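Local coordinates for protein thiosulfate sulfurtransferase TUM1 (PDB 3UTN) that accepts persulfide sulfur from the cysteine desulfurase NFS1 and passes it to UBA4 for 2-thiolation of the wobble uridine of tRNAs, at residues Asn146-Asn149 and Gln150-Glu153; Pro71-Pro74 and Asn75-Phe78; Met191-Leu194 and Val195-Glu199; Gly229-Pro232 and Gly233-Pro236; Phe95-Lys98 and Lys99-Asp102. All coordinates share one frame; numbering follows the deposited sequence.

Contact 1: Asn146-Asn149 and Gln150-Glu153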
loop_
_atom_site.group_PDB
_atom_site.type_symbol
_atom_site.label_atom_id
_atom_site.label_comp_id
_atom_site.label_asym_id
_atom_site.label_seq_id
_atom_site.Cartn_x
_atom_site.Cartn_y
_atom_site.Cartn_z
ATOM N N ASN A 146 4.485 -11.257 3.167
ATOM C CA ASN A 146 3.842 -10.976 4.410
ATOM C C ASN A 146 4.526 -11.649 5.596
ATOM O O ASN A 146 4.158 -12.739 5.989
ATOM C CB ASN A 146 2.376 -11.365 4.353
ATOM C CG ASN A 146 1.638 -10.917 5.573
ATOM O OD1 ASN A 146 1.950 -9.868 6.140
ATOM N ND2 ASN A 146 0.671 -11.716 6.012
ATOM N N ASN A 147 5.538 -11.009 6.150
ATOM C CA ASN A 147 6.139 -9.820 5.588
ATOM C C ASN A 147 7.619 -9.980 5.816
ATOM O O ASN A 147 8.060 -11.008 6.330
ATOM C CB ASN A 147 5.611 -8.549 6.254
ATOM C CG ASN A 147 5.791 -8.551 7.760
ATOM O OD1 ASN A 147 6.507 -9.379 8.318
ATOM N ND2 ASN A 147 5.141 -7.614 8.423
ATOM N N PHE A 148 8.380 -8.967 5.447
ATOM C CA PHE A 148 9.804 -9.037 5.582
ATOM C C PHE A 148 10.233 -9.133 7.034
ATOM O O PHE A 148 11.249 -9.746 7.326
ATOM C CB PHE A 148 10.452 -7.846 4.919
ATOM C CG PHE A 148 11.918 -8.000 4.716
ATOM C CD1 PHE A 148 12.449 -9.195 4.236
ATOM C CD2 PHE A 148 12.772 -6.939 4.968
ATOM C CE1 PHE A 148 13.809 -9.324 4.036
ATOM C CE2 PHE A 148 14.130 -7.063 4.760
ATOM C CZ PHE A 148 14.649 -8.255 4.292
ATOM N N ASN A 149 9.458 -8.531 7.933
ATOM C CA ASN A 149 9.725 -8.644 9.363
ATOM C C ASN A 149 9.791 -10.096 9.770
ATOM O O ASN A 149 10.752 -10.531 10.396
ATOM C CB ASN A 149 8.644 -7.949 10.184
ATOM C CG ASN A 149 8.760 -6.441 10.144
ATOM O OD1 ASN A 149 9.743 -5.893 9.651
ATOM N ND2 ASN A 149 7.757 -5.763 10.676
ATOM N N GLN A 150 8.764 -10.845 9.390
ATOM C CA GLN A 150 8.672 -12.241 9.766
ATOM C C GLN A 150 9.705 -13.022 9.008
ATOM O O GLN A 150 10.350 -13.907 9.551
ATOM C CB GLN A 150 7.277 -12.773 9.486
ATOM C CG GLN A 150 6.266 -12.247 10.478
ATOM C CD GLN A 150 6.598 -12.655 11.897
ATOM O OE1 GLN A 150 5.992 -13.573 12.434
ATOM N NE2 GLN A 150 7.571 -11.976 12.507
ATOM N N TYR A 151 9.867 -12.651 7.745
ATOM C CA TYR A 151 10.886 -13.206 6.900
ATOM C C TYR A 151 12.237 -13.140 7.594
ATOM O O TYR A 151 12.964 -14.134 7.653
ATOM C CB TYR A 151 10.921 -12.410 5.604
ATOM C CG TYR A 151 11.778 -13.019 4.551
ATOM C CD1 TYR A 151 11.229 -13.851 3.586
ATOM C CD2 TYR A 151 13.140 -12.762 4.514
ATOM C CE1 TYR A 151 12.021 -14.412 2.603
ATOM C CE2 TYR A 151 13.942 -13.325 3.548
ATOM C CZ TYR A 151 13.374 -14.148 2.595
ATOM O OH TYR A 151 14.162 -14.698 1.632
ATOM N N ARG A 152 12.569 -11.964 8.117
ATOM C CA ARG A 152 13.833 -11.788 8.810
ATOM C C ARG A 152 13.811 -12.479 10.160
ATOM O O ARG A 152 14.746 -13.193 10.502
ATOM C CB ARG A 152 14.160 -10.313 8.974
ATOM C CG ARG A 152 14.707 -9.681 7.713
ATOM C CD ARG A 152 14.854 -8.188 7.909
ATOM N NE ARG A 152 13.559 -7.557 8.162
ATOM C CZ ARG A 152 13.358 -6.243 8.162
ATOM N NH1 ARG A 152 14.364 -5.414 7.910
ATOM N NH2 ARG A 152 12.149 -5.767 8.406
ATOM N N GLU A 153 12.730 -12.286 10.906
ATOM C CA GLU A 153 12.595 -12.891 12.232
ATOM C C GLU A 153 12.859 -14.382 12.166
ATOM O O GLU A 153 13.568 -14.930 13.000
ATOM C CB GLU A 153 11.213 -12.623 12.834
ATOM C CG GLU A 153 10.973 -13.349 14.156
ATOM C CD GLU A 153 10.205 -12.514 15.165
ATOM O OE1 GLU A 153 9.178 -11.898 14.793
ATOM O OE2 GLU A 153 10.631 -12.488 16.346
#
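Asn-147 O receives Tyr-151 N (2.8 Å, N-H...O 165°) and Asn-149 O receives Glu-153 N, so the first turn of helix 148-153 closes directly behind a cis peptide that precedes Asn-147. Asn-147 is its N-cap. With chi1 at 56°, which sets CG between the backbone N and the carbonyl carbon, the amide swings round so that OD1 takes the Gln-150 N-H at 2.9 Å. Phe-148, the next residue, meets two side chains from the following turn. Tyr-151 CD2 lies 3.5 Å from Phe-148 CE1, an oblique ring pair with planes 34° apart. The Arg-152 chain, in the conformer described here, one of two deposited, is laid over a face: its CD sits 3.8 Å from the Phe-148 ring centroid, a CH-pi contact, and the guanidinium follows nearly parallel to the ring. Arg-152 N holds Phe-148 O at 2.7 Å; a longer, tentative approach by Arg-152 NE comes from the other face of that carbonyl in this conformer. Arg-152 NH2 also bonds Arg-121 O, whereas its bond to Asn-149 OD1 is weak. Asn-149 ND2 donates to Val-122 O. The chemistry gives one amide two tasks: Asn-147 caps the helix with OD1 and, through ND2, bonds Thr-247 O in a loop within the second rhodanese range, an oxygen to which Asn-149 ND2 adds a second bond.

Contact 2: Pro71-Pro74 and Asn75-Phe78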
loop_
_atom_site.group_PDB
_atom_site.type_symbol
_atom_site.label_atom_id
_atom_site.label_comp_id
_atom_site.label_asym_id
_atom_site.label_seq_id
_atom_site.Cartn_x
_atom_site.Cartn_y
_atom_site.Cartn_z
ATOM N N PRO A 71 20.200 -6.430 4.980
ATOM C CA PRO A 71 19.881 -7.651 4.271
ATOM C C PRO A 71 18.585 -7.513 3.499
ATOM O O PRO A 71 17.620 -6.910 3.967
ATOM C CB PRO A 71 19.751 -8.679 5.389
ATOM C CG PRO A 71 20.640 -8.152 6.468
ATOM C CD PRO A 71 20.401 -6.672 6.421
ATOM N N ARG A 72 18.586 -8.033 2.289
ATOM C CA ARG A 72 17.393 -8.006 1.492
ATOM C C ARG A 72 17.079 -9.439 1.166
ATOM O O ARG A 72 17.904 -10.325 1.360
ATOM C CB ARG A 72 17.616 -7.189 0.216
ATOM C CG ARG A 72 18.558 -7.827 -0.783
ATOM C CD ARG A 72 19.145 -6.780 -1.723
ATOM N NE ARG A 72 19.875 -5.790 -0.953
ATOM C CZ ARG A 72 21.113 -5.959 -0.506
ATOM N NH1 ARG A 72 21.786 -7.071 -0.785
ATOM N NH2 ARG A 72 21.683 -5.005 0.203
ATOM N N ILE A 73 15.879 -9.672 0.672
ATOM C CA ILE A 73 15.586 -10.958 0.109
ATOM C C ILE A 73 16.470 -11.044 -1.125
ATOM O O ILE A 73 16.559 -10.078 -1.878
ATOM C CB ILE A 73 14.113 -11.066 -0.275
ATOM C CG1 ILE A 73 13.230 -10.778 0.945
ATOM C CG2 ILE A 73 13.836 -12.437 -0.856
ATOM C CD1 ILE A 73 11.756 -11.013 0.706
ATOM N N PRO A 74 17.160 -12.178 -1.315
ATOM C CA PRO A 74 18.047 -12.318 -2.458
ATOM C C PRO A 74 17.380 -11.833 -3.739
ATOM O O PRO A 74 16.180 -12.014 -3.913
ATOM C CB PRO A 74 18.281 -13.823 -2.516
ATOM C CG PRO A 74 18.258 -14.232 -1.082
ATOM C CD PRO A 74 17.178 -13.383 -0.462
ATOM N N ASN A 75 18.160 -11.205 -4.612
ATOM C CA ASN A 75 17.701 -10.823 -5.942
ATOM C C ASN A 75 16.684 -9.705 -5.904
ATOM O O ASN A 75 15.987 -9.454 -6.885
ATOM C CB ASN A 75 17.124 -12.037 -6.675
ATOM C CG ASN A 75 18.017 -13.250 -6.567
ATOM O OD1 ASN A 75 19.234 -13.143 -6.671
ATOM N ND2 ASN A 75 17.416 -14.409 -6.339
ATOM N N SER A 76 16.607 -9.038 -4.760
ATOM C CA SER A 76 15.681 -7.935 -4.581
ATOM C C SER A 76 16.018 -6.787 -5.493
ATOM O O SER A 76 17.176 -6.529 -5.775
ATOM C CB SER A 76 15.715 -7.412 -3.157
ATOM O OG SER A 76 15.028 -8.279 -2.283
ATOM N N ILE A 77 14.987 -6.104 -5.946
ATOM C CA ILE A 77 15.173 -4.801 -6.493
ATOM C C ILE A 77 14.624 -3.907 -5.417
ATOM O O ILE A 77 13.870 -4.341 -4.529
ATOM C CB ILE A 77 14.403 -4.578 -7.797
ATOM C CG1 ILE A 77 12.902 -4.782 -7.571
ATOM C CG2 ILE A 77 14.957 -5.484 -8.880
ATOM C CD1 ILE A 77 12.053 -4.426 -8.760
ATOM N N PHE A 78 15.021 -2.657 -5.477
ATOM C CA PHE A 78 14.450 -1.692 -4.612
ATOM C C PHE A 78 13.398 -0.964 -5.411
ATOM O O PHE A 78 13.655 -0.510 -6.518
ATOM C CB PHE A 78 15.511 -0.728 -4.133
ATOM C CG PHE A 78 14.962 0.398 -3.343
ATOM C CD1 PHE A 78 14.444 0.178 -2.071
ATOM C CD2 PHE A 78 14.940 1.678 -3.872
ATOM C CE1 PHE A 78 13.923 1.222 -1.336
ATOM C CE2 PHE A 78 14.425 2.727 -3.135
ATOM C CZ PHE A 78 13.915 2.497 -1.870
#
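Ser-76 and Arg-72 make the dense side of this contact: Ser-76 CB lies 3.7 Å from Arg-72 CG and 3.8 Å from Arg-72 CD, so the methylenes of the arginine run past the serine. Arg-72 leaves its backbone with chi1 at 69°, the rotation that lays those methylenes alongside Ser-76, while the guanidinium travels on to Ser-161 O, to a salt bridge with Asp-159, and to Phe-67, whose carbonyl and ring it both meets. The backbone closure is less firm. Ser-76 N reaches Ile-73 O at 3.1 Å with an N-H...O angle of only 127°, a weak bond; the second approach, Ser-76 OG to Ile-73 O, is modelled too short to be reliable and belongs to one of two deposited serine conformers. The four residues Ile-73 to Ser-76 form a type II beta turn with Pro-74 and Asn-75 at its corners, and the chain then enters strand 77-78, an outermost strand of the first five-stranded parallel sheet, as in the rhodanese fold. Tyr-119 OH bonds Ile-73 N and, in the conformer described, Ser-76 OG, which ties the inner face of the turn to strand 115-119 of the same sheet. On the outer face packing thins. Asn-75, exposed and with the positive phi (70°) that a type II turn requires at this corner, folds its amide back over the preceding peptide, CG being 3.2 Å from Pro-74 C. Beyond that, Asn-75 ND2 comes no closer to the Pro-74 ring than 4.0 Å, at CB, a loose touch beside solvent.

Contact 3: Met191-Leu194 and Val195-Glu199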
loop_
_atom_site.group_PDB
_atom_site.type_symbol
_atom_site.label_atom_id
_atom_site.label_comp_id
_atom_site.label_asym_id
_atom_site.label_seq_id
_atom_site.Cartn_x
_atom_site.Cartn_y
_atom_site.Cartn_z
ATOM N N MET A 191 -14.366 10.995 -5.254
ATOM C CA MET A 191 -14.376 11.151 -3.808
ATOM C C MET A 191 -15.192 12.361 -3.416
ATOM O O MET A 191 -16.084 12.280 -2.580
ATOM C CB MET A 191 -12.959 11.309 -3.269
ATOM C CG MET A 191 -12.268 9.989 -3.059
ATOM S SD MET A 191 -13.255 8.872 -2.055
ATOM C CE MET A 191 -13.111 9.586 -0.424
ATOM N N PHE A 192 -14.876 13.485 -4.041
ATOM C CA PHE A 192 -15.562 14.710 -3.732
ATOM C C PHE A 192 -17.039 14.617 -4.058
ATOM O O PHE A 192 -17.857 14.977 -3.233
ATOM C CB PHE A 192 -14.941 15.909 -4.434
ATOM C CG PHE A 192 -15.539 17.198 -4.001
ATOM C CD1 PHE A 192 -15.343 17.654 -2.706
ATOM C CD2 PHE A 192 -16.347 17.931 -4.861
ATOM C CE1 PHE A 192 -15.910 18.840 -2.287
ATOM C CE2 PHE A 192 -16.919 19.118 -4.444
ATOM C CZ PHE A 192 -16.702 19.572 -3.154
ATOM N N GLN A 193 -17.370 14.120 -5.246
ATOM C CA GLN A 193 -18.773 13.954 -5.626
ATOM C C GLN A 193 -19.491 13.070 -4.622
ATOM O O GLN A 193 -20.578 13.403 -4.170
ATOM C CB GLN A 193 -18.922 13.395 -7.045
ATOM C CG GLN A 193 -20.370 13.188 -7.495
ATOM C CD GLN A 193 -21.285 14.388 -7.235
ATOM O OE1 GLN A 193 -20.835 15.533 -7.127
ATOM N NE2 GLN A 193 -22.583 14.122 -7.142
ATOM N N LEU A 194 -18.864 11.954 -4.265
ATOM C CA LEU A 194 -19.435 11.045 -3.285
ATOM C C LEU A 194 -19.703 11.752 -1.976
ATOM O O LEU A 194 -20.746 11.562 -1.360
ATOM C CB LEU A 194 -18.510 9.850 -3.059
ATOM C CG LEU A 194 -18.513 8.867 -4.225
ATOM C CD1 LEU A 194 -17.332 7.926 -4.096
ATOM C CD2 LEU A 194 -19.842 8.125 -4.302
ATOM N N VAL A 195 -18.757 12.584 -1.566
ATOM C CA VAL A 195 -18.885 13.304 -0.320
ATOM C C VAL A 195 -19.836 14.475 -0.485
ATOM O O VAL A 195 -20.699 14.691 0.357
ATOM C CB VAL A 195 -17.520 13.786 0.188
ATOM C CG1 VAL A 195 -17.686 14.662 1.416
ATOM C CG2 VAL A 195 -16.652 12.585 0.507
ATOM N N LYS A 196 -19.665 15.221 -1.572
ATOM C CA LYS A 196 -20.550 16.336 -1.885
ATOM C C LYS A 196 -21.987 15.849 -1.964
ATOM O O LYS A 196 -22.885 16.498 -1.449
ATOM C CB LYS A 196 -20.142 17.008 -3.195
ATOM C CG LYS A 196 -20.974 18.230 -3.539
ATOM C CD LYS A 196 -20.495 18.883 -4.822
ATOM C CE LYS A 196 -21.326 20.116 -5.147
ATOM N NZ LYS A 196 -21.450 21.035 -3.980
ATOM N N SER A 197 -22.196 14.698 -2.596
ATOM C CA SER A 197 -23.533 14.124 -2.720
ATOM C C SER A 197 -23.989 13.430 -1.441
ATOM O O SER A 197 -25.137 13.003 -1.344
ATOM C CB SER A 197 -23.594 13.154 -3.894
ATOM O OG SER A 197 -22.729 12.061 -3.669
ATOM N N GLY A 198 -23.090 13.329 -0.462
ATOM C CA GLY A 198 -23.396 12.692 0.822
ATOM C C GLY A 198 -23.648 11.212 0.639
ATOM O O GLY A 198 -24.364 10.591 1.425
ATOM N N GLU A 199 -23.063 10.664 -0.420
ATOM C CA GLU A 199 -23.277 9.284 -0.813
ATOM C C GLU A 199 -22.058 8.426 -0.518
ATOM O O GLU A 199 -22.083 7.222 -0.757
ATOM C CB GLU A 199 -23.576 9.201 -2.304
ATOM C CG GLU A 199 -24.941 9.721 -2.715
ATOM C CD GLU A 199 -25.043 9.910 -4.216
ATOM O OE1 GLU A 199 -24.174 9.383 -4.946
ATOM O OE2 GLU A 199 -25.984 10.597 -4.664
HETATM O O HOH W 1 -23.644 11.550 -7.064
#
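Val-195 opens the second segment by donating its N-H to Met-191 O at 2.9 Å, an ordinary helical bond; its CG2 branch leans on the same carbonyl while the side chain turns to Ile-231 and Trp-313. Lys-196 comes next. Its CB stands over one face of the Phe-192 ring, 4.3 Å from the centroid and 18° off the normal, a CH-pi contact, and the chain then runs straight as far as CE, so that CD passes 3.6 Å from Phe-192 CE2. The Phe-192 ring also meets Trp-321 edge-to-face. At Ser-197 the hydroxyl turns back on the helix: a chi1 of 64° keeps OG close to its own main chain, where it donates to Gln-193 O at 2.6 Å, while Ser-197 N reaches that oxygen from the opposite face of its plane. Gly-198 ends the helix in a Schellman motif, with positive phi (66°) and two bonds that run back into the last turn: Gly-198 N to Val-195 O at 2.9 Å, and Glu-199 N to Leu-194 O at 2.7 Å. This is how helix 188-196 of the catalytic rhodanese domain hands over to helix 200-203. Glu-199, whose chain extends beyond CG, carries its carboxylate out to Lys-203 in a salt bridge. A water joins Glu-199 OE1 to Gln-193 NE2, accepting from that amide at 2.8 Å.

Contact 4: Gly229-Pro232 and Gly233-Pro236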
loop_
_atom_site.group_PDB
_atom_site.type_symbol
_atom_site.label_atom_id
_atom_site.label_comp_id
_atom_site.label_asym_id
_atom_site.label_seq_id
_atom_site.Cartn_x
_atom_site.Cartn_y
_atom_site.Cartn_z
ATOM N N GLY A 229 -8.459 15.483 10.570
ATOM C CA GLY A 229 -9.883 15.332 10.384
ATOM C C GLY A 229 -10.050 14.321 9.286
ATOM O O GLY A 229 -9.092 13.661 8.885
ATOM N N HIS A 230 -11.258 14.196 8.772
ATOM C CA HIS A 230 -11.489 13.166 7.794
ATOM C C HIS A 230 -12.461 13.579 6.762
ATOM O O HIS A 230 -13.134 14.609 6.878
ATOM C CB HIS A 230 -11.959 11.899 8.465
ATOM C CG HIS A 230 -13.235 12.063 9.223
ATOM N ND1 HIS A 230 -13.266 12.487 10.496
ATOM C CD2 HIS A 230 -14.554 11.843 8.848
ATOM C CE1 HIS A 230 -14.537 12.536 10.914
ATOM N NE2 HIS A 230 -15.322 12.129 9.907
ATOM N N ILE A 231 -12.517 12.763 5.722
ATOM C CA ILE A 231 -13.442 12.980 4.652
ATOM C C ILE A 231 -14.783 12.534 5.193
ATOM O O ILE A 231 -14.903 11.425 5.708
ATOM C CB ILE A 231 -13.059 12.166 3.420
ATOM C CG1 ILE A 231 -11.626 12.498 2.996
ATOM C CG2 ILE A 231 -14.029 12.438 2.287
ATOM C CD1 ILE A 231 -11.054 11.523 2.002
ATOM N N PRO A 232 -15.783 13.418 5.129
ATOM C CA PRO A 232 -17.105 13.035 5.576
ATOM C C PRO A 232 -17.523 11.756 4.869
ATOM O O PRO A 232 -17.354 11.629 3.653
ATOM C CB PRO A 232 -17.968 14.216 5.133
ATOM C CG PRO A 232 -17.026 15.372 5.181
ATOM C CD PRO A 232 -15.755 14.802 4.629
ATOM N N GLY A 233 -18.013 10.800 5.644
ATOM C CA GLY A 233 -18.459 9.538 5.100
ATOM C C GLY A 233 -17.414 8.457 5.236
ATOM O O GLY A 233 -17.709 7.284 5.046
ATOM N N THR A 234 -16.186 8.848 5.560
ATOM C CA THR A 234 -15.148 7.873 5.804
ATOM C C THR A 234 -15.190 7.439 7.252
ATOM O O THR A 234 -15.859 8.043 8.090
ATOM C CB THR A 234 -13.733 8.394 5.487
ATOM O OG1 THR A 234 -13.464 9.548 6.287
ATOM C CG2 THR A 234 -13.600 8.733 4.007
ATOM N N GLN A 235 -14.461 6.378 7.533
ATOM C CA GLN A 235 -14.405 5.826 8.860
ATOM C C GLN A 235 -12.956 5.571 9.164
ATOM O O GLN A 235 -12.175 5.306 8.249
ATOM C CB GLN A 235 -15.166 4.521 8.906
ATOM C CG GLN A 235 -16.619 4.639 8.514
ATOM C CD GLN A 235 -17.242 3.278 8.424
ATOM O OE1 GLN A 235 -17.530 2.671 9.438
ATOM N NE2 GLN A 235 -17.422 2.777 7.212
ATOM N N PRO A 236 -12.583 5.662 10.446
ATOM C CA PRO A 236 -11.195 5.420 10.754
ATOM C C PRO A 236 -10.916 3.932 10.726
ATOM O O PRO A 236 -11.591 3.147 11.394
ATOM C CB PRO A 236 -11.054 5.964 12.169
ATOM C CG PRO A 236 -12.399 5.752 12.775
ATOM C CD PRO A 236 -13.390 5.899 11.661
HETATM O O HOH W 2 -11.065 10.459 5.669
#
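Thr-234 sets one branch against each of two neighbours: CG2 lies 3.5 Å from Ile-231 CB, where the two side chains meet at a slant, and OG1 lies 3.5 Å from His-230 CB, where threonine and histidine slip past one another in opposite directions. The rotation about the threonine CA-CB bond (chi1 59°) sorts the branches, giving the hydroxyl to the histidine and the methyl to the isoleucine. The backbone here makes a type II beta turn from Ile-231 to Thr-234, secured by Thr-234 N donating to Ile-231 O at 2.9 Å and 158°. Gly-233 holds the corner at phi 98°, where a side chain would strike the Pro-232 carbonyl. The OG1 to Ile-231 O approach is modelled too short to be trusted. A water accepts from Ile-231 N at 2.7 Å and donates to Thr-234 OG1 at 2.6 Å, bridging the mouth of the turn. The His-Ile-Pro-Gly run is familiar from rhodanese domains, and here it leads into edge strand 234-236. The His-230 ring stacks on Phe-215 and bonds two carbonyls, ND1 to Phe-215 O and NE2 to Asp-327 O. Two carbonyl partners suggest that both ring nitrogens carry hydrogen, so the imidazole may well be cationic.

Contact 5: Phe95-Lys98 and Lys99-Asp102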
loop_
_atom_site.group_PDB
_atom_site.type_symbol
_atom_site.label_atom_id
_atom_site.label_comp_id
_atom_site.label_asym_id
_atom_site.label_seq_id
_atom_site.Cartn_x
_atom_site.Cartn_y
_atom_site.Cartn_z
ATOM N N PHE A 95 -0.128 7.870 -7.344
ATOM C CA PHE A 95 0.154 6.745 -8.192
ATOM C C PHE A 95 0.983 7.179 -9.384
ATOM O O PHE A 95 0.699 8.216 -9.987
ATOM C CB PHE A 95 -1.139 6.120 -8.669
ATOM C CG PHE A 95 -0.970 4.715 -9.105
ATOM C CD1 PHE A 95 -0.895 3.701 -8.164
ATOM C CD2 PHE A 95 -0.841 4.406 -10.446
ATOM C CE1 PHE A 95 -0.720 2.394 -8.557
ATOM C CE2 PHE A 95 -0.660 3.099 -10.845
ATOM C CZ PHE A 95 -0.592 2.095 -9.903
ATOM N N PRO A 96 2.026 6.401 -9.716
ATOM C CA PRO A 96 2.858 6.838 -10.820
ATOM C C PRO A 96 2.107 6.799 -12.133
ATOM O O PRO A 96 1.138 6.054 -12.283
ATOM C CB PRO A 96 3.995 5.810 -10.839
ATOM C CG PRO A 96 3.428 4.604 -10.180
ATOM C CD PRO A 96 2.527 5.154 -9.112
ATOM N N THR A 97 2.555 7.618 -13.070
ATOM C CA THR A 97 2.102 7.513 -14.436
ATOM C C THR A 97 2.629 6.203 -14.993
ATOM O O THR A 97 3.636 5.659 -14.509
ATOM C CB THR A 97 2.646 8.667 -15.294
ATOM O OG1 THR A 97 4.074 8.584 -15.339
ATOM C CG2 THR A 97 2.237 10.016 -14.714
ATOM N N LYS A 98 1.937 5.696 -16.006
ATOM C CA LYS A 98 2.366 4.524 -16.740
ATOM C C LYS A 98 3.850 4.614 -17.083
ATOM O O LYS A 98 4.595 3.654 -16.876
ATOM C CB LYS A 98 1.538 4.392 -18.013
ATOM C CG LYS A 98 1.706 3.080 -18.750
ATOM C CD LYS A 98 1.219 3.226 -20.184
ATOM C CE LYS A 98 1.250 1.895 -20.914
ATOM N NZ LYS A 98 2.599 1.272 -20.844
ATOM N N LYS A 99 4.272 5.779 -17.582
ATOM C CA LYS A 99 5.651 5.983 -18.016
ATOM C C LYS A 99 6.640 5.913 -16.857
ATOM O O LYS A 99 7.611 5.168 -16.922
ATOM C CB LYS A 99 5.804 7.298 -18.786
ATOM C CG LYS A 99 7.246 7.769 -18.920
ATOM C CD LYS A 99 7.466 8.644 -20.141
ATOM C CE LYS A 99 8.118 7.855 -21.267
ATOM N NZ LYS A 99 9.519 7.467 -20.934
ATOM N N VAL A 100 6.391 6.683 -15.803
ATOM C CA VAL A 100 7.235 6.628 -14.613
ATOM C C VAL A 100 7.300 5.187 -14.119
ATOM O O VAL A 100 8.374 4.676 -13.829
ATOM C CB VAL A 100 6.744 7.591 -13.511
ATOM C CG1 VAL A 100 7.335 7.233 -12.153
ATOM C CG2 VAL A 100 7.105 9.023 -13.880
ATOM N N PHE A 101 6.155 4.518 -14.073
ATOM C CA PHE A 101 6.138 3.144 -13.632
ATOM C C PHE A 101 6.964 2.238 -14.533
ATOM O O PHE A 101 7.839 1.529 -14.059
ATOM C CB PHE A 101 4.730 2.597 -13.535
ATOM C CG PHE A 101 4.698 1.179 -13.083
ATOM C CD1 PHE A 101 4.827 0.874 -11.732
ATOM C CD2 PHE A 101 4.592 0.143 -14.008
ATOM C CE1 PHE A 101 4.813 -0.439 -11.307
ATOM C CE2 PHE A 101 4.578 -1.171 -13.584
ATOM C CZ PHE A 101 4.691 -1.462 -12.232
ATOM N N ASP A 102 6.672 2.263 -15.830
ATOM C CA ASP A 102 7.382 1.431 -16.792
ATOM C C ASP A 102 8.868 1.715 -16.775
ATOM O O ASP A 102 9.675 0.790 -16.782
ATOM C CB ASP A 102 6.825 1.639 -18.194
ATOM C CG ASP A 102 5.443 1.073 -18.347
ATOM O OD1 ASP A 102 4.995 0.351 -17.426
ATOM O OD2 ASP A 102 4.800 1.353 -19.377
#
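Thr-97 and Val-100 meet at the start of helix 98-107, where the rotamer of the threonine decides the cap. Its chi1 of 63° turns OG1 back over the first turn and so within reach of the Val-100 N-H; OG1 accepts from Val-100 N at 3.0 Å with an N-H...O angle of 165°, the N-cap bond. Thr-97 O takes the next amide, Phe-101 N, at 2.8 Å. Pro-96, just before the cap, lies side by side with Phe-101, CG to CB 4.1 Å, and this apolar pairing across the cap has the positions of a hydrophobic staple. Pro-96 CB touches Val-100 CG1 as well, at 3.9 Å. On another side of the helix, Lys-98 keeps chi1 to chi3 all anti and bends only at chi4 (-54°), which turns NZ onto Asp-102 OD2 at 2.6 Å, a salt bridge one turn along, met nearly along the C-O bond. The pair has a common second partner in the chain: Lys-98 NZ donates to Ser-176 O, and Asp-102 OD1 accepts from Ser-176 N, so both charged groups are tied to one residue. In the fold the helix follows edge strand 77-78 and precedes strand 115-119. Phe-101 of the helix packs on Leu-134 of helix 127-136, and the loop before it adds Pro-96 on Thr-133 and Phe-95 edge-to-face with Trp-132.

Overall arrangement
Contacts 2 and 4 are counterparts: each is a buried type II turn feeding the edge strand of one of two parallel sheets, each with a buried hydroxyl residue at the last turn position and an isoleucine at the first. Contacts 1, 3 and 5 are partly buried, with exposed Glu-153, Lys-196 and Lys-99: contacts 1 and 5 start helices with side-chain N-caps, contact 3 ends one. Contact 5 adds a salt bridge where the turns use hydroxyl and backbone bonds. Contacts 1 and 2 pack together through Phe-148 and Ile-73, contacts 3 and 4 through Val-195 and Ile-231, on opposite sides of the chain's centre. Ile-231 lies about 9 Å from active-site Cys-282, side chain to side chain.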